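PDB 5KEI: 2,3-dihydroxybenzoate-AMP ligase from Mycobacterium smegmatis, which belongs to the ANL superfamily, with a large AMP-binding region followed by a smaller C-terminal domain. Local coordinates for residues Ser49-Ala54 with His71-Leu76. Sequence-based numbering, arbitrary orientation.
Sequences SVLRTA and HTYAEL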
ATOM      1  N   SER A  49     -17.444  -4.356   9.935  1.00 30.53           N
ATOM      2  CA  SER A  49     -18.342  -3.769  10.930  1.00 32.46           C
ATOM      3  C   SER A  49     -18.382  -2.259  10.793  1.00 38.50           C
ATOM      4  O   SER A  49     -19.292  -1.606  11.330  1.00 39.60           O
ATOM      5  CB  SER A  49     -17.921  -4.134  12.356  1.00 31.82           C
ATOM      6  OG  SER A  49     -16.820  -3.335  12.760  1.00 33.52           O
ATOM      7  N   VAL A  50     -17.395  -1.701  10.092  1.00 33.56           N
ATOM      8  CA  VAL A  50     -17.414  -0.280   9.803  1.00 28.64           C
ATOM      9  C   VAL A  50     -18.702   0.052   9.041  1.00 31.95           C
ATOM     10  O   VAL A  50     -19.360   1.039   9.360  1.00 34.23           O
ATOM     11  CB  VAL A  50     -16.170   0.174   9.004  1.00 33.63           C
ATOM     12  CG1 VAL A  50     -16.308   1.646   8.549  1.00 29.03           C
ATOM     13  CG2 VAL A  50     -14.915  -0.006   9.837  1.00 27.41           C
ATOM     14  N   LEU A  51     -19.087  -0.782   8.074  1.00 31.10           N
ATOM     15  CA  LEU A  51     -20.320  -0.541   7.311  1.00 32.85           C
ATOM     16  C   LEU A  51     -21.548  -0.831   8.156  1.00 36.34           C
ATOM     17  O   LEU A  51     -22.525  -0.076   8.134  1.00 34.11           O
ATOM     18  CB  LEU A  51     -20.364  -1.393   6.043  1.00 30.91           C
ATOM     19  CG  LEU A  51     -21.689  -1.474   5.262  1.00 32.20           C
ATOM     20  CD1 LEU A  51     -22.278  -0.101   4.905  1.00 29.34           C
ATOM     21  CD2 LEU A  51     -21.491  -2.306   3.999  1.00 31.05           C
ATOM     22  N   ARG A  52     -21.472  -1.932   8.900  1.00 31.98           N
ATOM     23  CA  ARG A  52     -22.552  -2.395   9.752  1.00 36.93           C
ATOM     24  C   ARG A  52     -22.921  -1.331  10.770  1.00 36.71           C
ATOM     25  O   ARG A  52     -24.092  -0.975  10.911  1.00 35.02           O
ATOM     26  CB  ARG A  52     -22.159  -3.699  10.463  1.00 35.82           C
ATOM     27  CG  ARG A  52     -23.303  -4.383  11.212  1.00 33.93           C
ATOM     28  CD  ARG A  52     -24.305  -4.956  10.248  1.00 36.10           C
ATOM     29  NE  ARG A  52     -23.803  -6.167   9.604  1.00 34.84           N
ATOM     30  CZ  ARG A  52     -24.321  -6.694   8.499  1.00 36.71           C
ATOM     31  NH1 ARG A  52     -25.340  -6.098   7.895  1.00 36.88           N
ATOM     32  NH2 ARG A  52     -23.812  -7.810   7.989  1.00 39.44           N
ATOM     33  N   THR A  53     -21.917  -0.821  11.471  1.00 33.38           N
ATOM     34  CA  THR A  53     -22.159   0.178  12.506  1.00 37.58           C
ATOM     35  C   THR A  53     -22.670   1.480  11.898  1.00 37.88           C
ATOM     36  O   THR A  53     -23.606   2.082  12.417  1.00 36.92           O
ATOM     37  CB  THR A  53     -20.901   0.438  13.330  1.00 40.18           C
ATOM     38  OG1 THR A  53     -20.519  -0.777  13.987  1.00 37.96           O
ATOM     39  CG2 THR A  53     -21.143   1.537  14.376  1.00 34.98           C
ATOM     40  N   ALA A  54     -22.068   1.887  10.783  1.00 34.39           N
ATOM     41  CA  ALA A  54     -22.531   3.039  10.023  1.00 33.66           C
ATOM     42  C   ALA A  54     -23.981   2.880   9.549  1.00 34.39           C
ATOM     43  O   ALA A  54     -24.757   3.827   9.559  1.00 34.69           O
ATOM     44  CB  ALA A  54     -21.606   3.279   8.829  1.00 34.44           C
ATOM     45  N   HIS A  71     -26.022   5.054  -3.180  1.00 43.41           N
ATOM     46  CA  HIS A  71     -26.575   4.164  -2.172  1.00 36.31           C
ATOM     47  C   HIS A  71     -26.503   4.788  -0.779  1.00 40.69           C
ATOM     48  O   HIS A  71     -25.475   5.329  -0.380  1.00 41.40           O
ATOM     49  CB  HIS A  71     -25.827   2.827  -2.183  1.00 40.06           C
ATOM     50  CG  HIS A  71     -25.726   2.189  -3.522  1.00 43.06           C
ATOM     51  ND1 HIS A  71     -26.831   2.007  -4.364  1.00 46.50           N
ATOM     52  CD2 HIS A  71     -24.683   1.676  -4.213  1.00 38.67           C
ATOM     53  CE1 HIS A  71     -26.454   1.432  -5.469  1.00 37.11           C
ATOM     54  NE2 HIS A  71     -25.138   1.202  -5.410  1.00 37.38           N
ATOM     55  N   THR A  72     -27.601   4.715  -0.038  1.00 41.92           N
ATOM     56  CA  THR A  72     -27.592   5.061   1.374  1.00 37.08           C
ATOM     57  C   THR A  72     -26.857   3.964   2.142  1.00 39.54           C
ATOM     58  O   THR A  72     -26.620   2.877   1.600  1.00 38.28           O
ATOM     59  CB  THR A  72     -29.011   5.206   1.933  1.00 44.29           C
ATOM     60  OG1 THR A  72     -29.667   3.934   1.867  1.00 43.30           O
ATOM     61  CG2 THR A  72     -29.810   6.218   1.124  1.00 39.57           C
ATOM     62  N   TYR A  73     -26.510   4.238   3.399  1.00 39.08           N
ATOM     63  CA  TYR A  73     -25.814   3.262   4.233  1.00 36.42           C
ATOM     64  C   TYR A  73     -26.638   2.003   4.459  1.00 38.67           C
ATOM     65  O   TYR A  73     -26.084   0.909   4.548  1.00 37.89           O
ATOM     66  CB  TYR A  73     -25.424   3.878   5.583  1.00 37.31           C
ATOM     67  CG  TYR A  73     -24.128   4.658   5.542  1.00 41.53           C
ATOM     68  CD1 TYR A  73     -22.894   4.009   5.629  1.00 40.70           C
ATOM     69  CD2 TYR A  73     -24.133   6.049   5.400  1.00 42.40           C
ATOM     70  CE1 TYR A  73     -21.697   4.732   5.578  1.00 33.37           C
ATOM     71  CE2 TYR A  73     -22.949   6.777   5.356  1.00 39.09           C
ATOM     72  CZ  TYR A  73     -21.735   6.112   5.445  1.00 35.02           C
ATOM     73  OH  TYR A  73     -20.574   6.841   5.400  1.00 31.90           O
ATOM     74  N   ALA A  74     -27.961   2.154   4.543  1.00 40.81           N
ATOM     75  CA  ALA A  74     -28.848   1.004   4.716  1.00 38.51           C
ATOM     76  C   ALA A  74     -28.903   0.157   3.446  1.00 38.40           C
ATOM     77  O   ALA A  74     -28.845  -1.078   3.497  1.00 38.43           O
ATOM     78  CB  ALA A  74     -30.247   1.456   5.118  1.00 39.44           C
ATOM     79  N   GLU A  75     -29.004   0.829   2.309  1.00 40.58           N
ATOM     80  CA  GLU A  75     -28.988   0.166   1.010  1.00 41.09           C
ATOM     81  C   GLU A  75     -27.659  -0.525   0.720  1.00 38.79           C
ATOM     82  O   GLU A  75     -27.648  -1.616   0.161  1.00 39.30           O
ATOM     83  CB  GLU A  75     -29.312   1.180  -0.090  1.00 42.13           C
ATOM     84  CG  GLU A  75     -30.745   1.686   0.009  1.00 49.26           C
ATOM     85  CD  GLU A  75     -31.023   2.928  -0.816  1.00 54.72           C
ATOM     86  OE1 GLU A  75     -30.106   3.413  -1.515  1.00 50.29           O
ATOM     87  OE2 GLU A  75     -32.174   3.425  -0.748  1.00 59.72           O
ATOM     88  N   LEU A  76     -26.544   0.106   1.097  1.00 39.21           N
ATOM     89  CA  LEU A  76     -25.214  -0.472   0.856  1.00 38.41           C
ATOM     90  C   LEU A  76     -24.973  -1.695   1.753  1.00 38.43           C
ATOM     91  O   LEU A  76     -24.376  -2.690   1.326  1.00 36.70           O
ATOM     92  CB  LEU A  76     -24.116   0.586   1.074  1.00 33.83           C
ATOM     93  CG  LEU A  76     -22.651   0.138   0.985  1.00 34.56           C
ATOM     94  CD1 LEU A  76     -22.354  -0.583  -0.325  1.00 31.81           C
ATOM     95  CD2 LEU A  76     -21.706   1.327   1.169  1.00 27.56           C
TER
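Ala54 and Leu51, one turn apart on helix 49-57, pack against Tyr73 and Leu76 in the first turn of helix 73-88, an apolar helix-helix contact within the AMP-binding region of this ANL-family enzyme. The tightest approach is that of Ala54 CB to the tyrosine ring, 3.5 Å from Tyr73 CD1 and 3.6 Å from Tyr73 CE1, met obliquely. Leu51 comes to the same ring at its edge, its CD1 near the ring plane and 4.2 Å from Tyr73 CD1. With CG anti to the backbone N (chi1 169°), Leu51 carries both methyls across to the other helix: CD1 lies 3.9 Å from Leu76 CG, while CD2 is 4.0 Å from Leu76 O. Met270 of helix 265-271 touches both Leu51 and Tyr73, and Phe113 and Val110 of helix 107-117 extend the apolar surroundings of the two leucines.

Polar bonds work at the margins, none of them directly between the two segments. Tyr73 OH is hydrogen-bonded to Ala274 O, which secures the far end of the ring that Ala54 and Leu51 touch. Arg52 forms salt bridges with Asp77 and Asp81, tying helix 49-57 to helix 73-88 farther along.

Where strand 70-72 gives way to helix 73-88, Thr72 and Glu75 form a capping box. Glu75 N donates to Thr72 OG1 at 3.2 Å; in return Thr72 N reaches Glu75 OE1 at 3.2 Å, nearly straight at 169° but from above the carboxylate plane, 55° out of it.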